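Local coordinates for dihydrodipicolinate synthase family protein (Sinorhizobium meliloti, PDB 4DNH) that is of unknown function but adopts a TIM-barrel fold and probably belongs to the dihydrodipicolinate synthase family, at residues A[83-89]-A[321-327]. Residues are numbered along the deposited sequence; the frame is centred on the assembly and turned at random.
Sequences DTAQRGM and RFYKTGV
With chi1 at 75°, Tyr323 tucks its ring between its own backbone N and carbonyl carbon, and Asp83, whose CG lies anti to its N (chi1 -169°), swings its carboxylate to meet the phenol. The meeting joins the loop after the second strand of a TIM barrel, strand 77-80, to the start of helix 323-333, beyond the eighth. Tyr323 OH donates to the anti lone pair of Asp83 OD2 at 2.6 Å, carboxylate and ring nearly coplanar, and receives a longer bond from Thr84 OG1, 3.3 Å away. A phenol suits this place because its rigid ring carries one hydroxyl that both gives and accepts; a phenylalanine here would probably leave Asp83 OD2 and Thr84 OG1 without their shared mate. Lys324 CG lies over one face of that ring, toward the rim. Lys324 NZ stays 4.2 Å from Asp83 OD2, too far for a salt bridge, and a water accepts from the one and donates to the other. Gln86 NE2 donates to Ile343 O, and Gln86 CG packs 3.6 Å from Lys324 CD. Selenomethionine Met89, poorly ordered, sets its CE against the Phe322 ring. A long chain lets Lys324 NZ donate to Arg321 O at 2.7 Å, in the carbonyl plane.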
loop_
_atom_site.group_PDB
_atom_site.type_symbol
_atom_site.label_atom_id
_atom_site.label_comp_id
_atom_site.label_asym_id
_atom_site.label_seq_id
_atom_site.Cartn_x
_atom_site.Cartn_y
_atom_site.Cartn_z
ATOM N N ASP A 83 2.578 -1.416 4.748
ATOM C CA ASP A 83 1.332 -1.666 5.447
ATOM C C ASP A 83 0.471 -2.675 4.693
ATOM O O ASP A 83 -0.172 -3.495 5.313
ATOM C CB ASP A 83 0.561 -0.365 5.656
ATOM C CG ASP A 83 -0.594 -0.533 6.605
ATOM O OD1 ASP A 83 -0.355 -0.536 7.832
ATOM O OD2 ASP A 83 -1.741 -0.681 6.125
ATOM N N THR A 84 0.466 -2.623 3.362
ATOM C CA THR A 84 -0.304 -3.600 2.557
ATOM C C THR A 84 0.221 -5.030 2.706
ATOM O O THR A 84 -0.523 -5.992 2.519
ATOM C CB THR A 84 -0.351 -3.231 1.055
ATOM O OG1 THR A 84 -0.800 -1.885 0.913
ATOM C CG2 THR A 84 -1.310 -4.123 0.301
ATOM N N ALA A 85 1.500 -5.181 3.029
ATOM C CA ALA A 85 2.059 -6.532 3.194
ATOM C C ALA A 85 1.850 -6.966 4.630
ATOM O O ALA A 85 2.429 -7.938 5.079
ATOM C CB ALA A 85 3.527 -6.565 2.815
ATOM N N GLN A 86 1.019 -6.194 5.338
ATOM C CA GLN A 86 0.528 -6.510 6.686
ATOM C C GLN A 86 1.567 -6.299 7.756
ATOM O O GLN A 86 1.454 -6.868 8.846
ATOM C CB GLN A 86 -0.108 -7.908 6.771
ATOM C CG GLN A 86 -1.486 -7.959 6.129
ATOM C CD GLN A 86 -1.970 -9.368 5.837
ATOM O OE1 GLN A 86 -1.840 -9.865 4.713
ATOM N NE2 GLN A 86 -2.533 -10.022 6.847
ATOM N N ARG A 87 2.570 -5.478 7.423
ATOM C CA ARG A 87 3.625 -5.041 8.335
ATOM C C ARG A 87 3.027 -4.534 9.652
ATOM O O ARG A 87 2.056 -3.761 9.649
ATOM C CB ARG A 87 4.434 -3.922 7.668
ATOM C CG ARG A 87 5.729 -3.548 8.384
ATOM C CD ARG A 87 6.829 -4.561 8.091
ATOM N NE ARG A 87 8.113 -4.115 8.602
ATOM C CZ ARG A 87 9.052 -3.504 7.884
ATOM N NH1 ARG A 87 10.176 -3.133 8.480
ATOM N NH2 ARG A 87 8.882 -3.261 6.577
ATOM N N GLY A 88 3.592 -4.971 10.775
ATOM C CA GLY A 88 3.090 -4.557 12.105
ATOM C C GLY A 88 1.754 -5.164 12.541
ATOM O O GLY A 88 1.357 -5.010 13.693
HETATM N N MSE A 89 1.073 -5.860 11.625
HETATM C CA MSE A 89 -0.269 -6.402 11.846
HETATM C C MSE A 89 -0.353 -7.790 11.221
HETATM O O MSE A 89 -1.257 -8.095 10.418
HETATM C CB MSE A 89 -1.288 -5.403 11.276
HETATM C CG MSE A 89 -2.633 -5.464 12.019
HETATM SE SE MSE A 89 -4.052 -4.456 11.063
HETATM C CE MSE A 89 -5.336 -5.879 10.596
ATOM N N ARG A 321 -8.546 -0.574 8.447
ATOM C CA ARG A 321 -7.354 -1.399 8.606
ATOM C C ARG A 321 -7.483 -2.786 7.939
ATOM O O ARG A 321 -6.493 -3.515 7.804
ATOM C CB ARG A 321 -6.933 -1.500 10.075
ATOM C CG ARG A 321 -7.911 -2.211 11.010
ATOM C CD ARG A 321 -7.405 -2.121 12.443
ATOM N NE ARG A 321 -8.297 -2.741 13.434
ATOM C CZ ARG A 321 -9.458 -2.218 13.838
ATOM N NH1 ARG A 321 -9.898 -1.083 13.320
ATOM N NH2 ARG A 321 -10.206 -2.848 14.735
ATOM N N PHE A 322 -8.694 -3.125 7.497
ATOM C CA PHE A 322 -8.969 -4.440 6.911
ATOM C C PHE A 322 -9.018 -4.391 5.401
ATOM O O PHE A 322 -9.384 -5.373 4.761
ATOM C CB PHE A 322 -10.266 -5.051 7.473
ATOM C CG PHE A 322 -10.216 -5.326 8.962
ATOM C CD1 PHE A 322 -9.152 -6.029 9.521
ATOM C CD2 PHE A 322 -11.229 -4.873 9.801
ATOM C CE1 PHE A 322 -9.095 -6.272 10.891
ATOM C CE2 PHE A 322 -11.169 -5.109 11.172
ATOM C CZ PHE A 322 -10.098 -5.807 11.718
ATOM N N TYR A 323 -8.623 -3.263 4.824
ATOM C CA TYR A 323 -8.537 -3.154 3.371
ATOM C C TYR A 323 -7.739 -4.274 2.721
ATOM O O TYR A 323 -8.035 -4.669 1.596
ATOM C CB TYR A 323 -7.956 -1.806 2.952
ATOM C CG TYR A 323 -6.469 -1.648 3.150
ATOM C CD1 TYR A 323 -5.959 -1.131 4.337
ATOM C CD2 TYR A 323 -5.570 -1.956 2.127
ATOM C CE1 TYR A 323 -4.586 -0.959 4.509
ATOM C CE2 TYR A 323 -4.208 -1.783 2.292
ATOM C CZ TYR A 323 -3.729 -1.299 3.487
ATOM O OH TYR A 323 -2.391 -1.125 3.666
ATOM N N LYS A 324 -6.745 -4.802 3.429
ATOM C CA LYS A 324 -5.853 -5.781 2.829
ATOM C C LYS A 324 -6.618 -7.022 2.415
ATOM O O LYS A 324 -6.262 -7.709 1.447
ATOM C CB LYS A 324 -4.714 -6.123 3.773
ATOM C CG LYS A 324 -3.979 -4.893 4.280
ATOM C CD LYS A 324 -3.654 -5.093 5.733
ATOM C CE LYS A 324 -3.283 -3.807 6.407
ATOM N NZ LYS A 324 -3.838 -3.906 7.771
ATOM N N THR A 325 -7.697 -7.277 3.139
ATOM C CA THR A 325 -8.588 -8.349 2.800
ATOM C C THR A 325 -9.209 -8.200 1.410
ATOM O O THR A 325 -9.216 -9.162 0.634
ATOM C CB THR A 325 -9.639 -8.501 3.895
ATOM O OG1 THR A 325 -8.943 -8.610 5.142
ATOM C CG2 THR A 325 -10.521 -9.734 3.658
ATOM N N GLY A 326 -9.695 -7.001 1.084
ATOM C CA GLY A 326 -10.260 -6.734 -0.235
ATOM C C GLY A 326 -9.201 -6.812 -1.330
ATOM O O GLY A 326 -9.470 -7.210 -2.470
ATOM N N VAL A 327 -7.976 -6.436 -0.986
ATOM C CA VAL A 327 -6.893 -6.463 -1.964
ATOM C C VAL A 327 -6.554 -7.915 -2.361
ATOM O O VAL A 327 -6.535 -8.264 -3.542
ATOM C CB VAL A 327 -5.672 -5.695 -1.410
ATOM C CG1 VAL A 327 -4.416 -6.022 -2.197
ATOM C CG2 VAL A 327 -5.963 -4.192 -1.442
HETATM O O HOH W 1 -3.767 -1.072 8.144
HETATM O O HOH W 2 -0.615 -3.526 8.333
#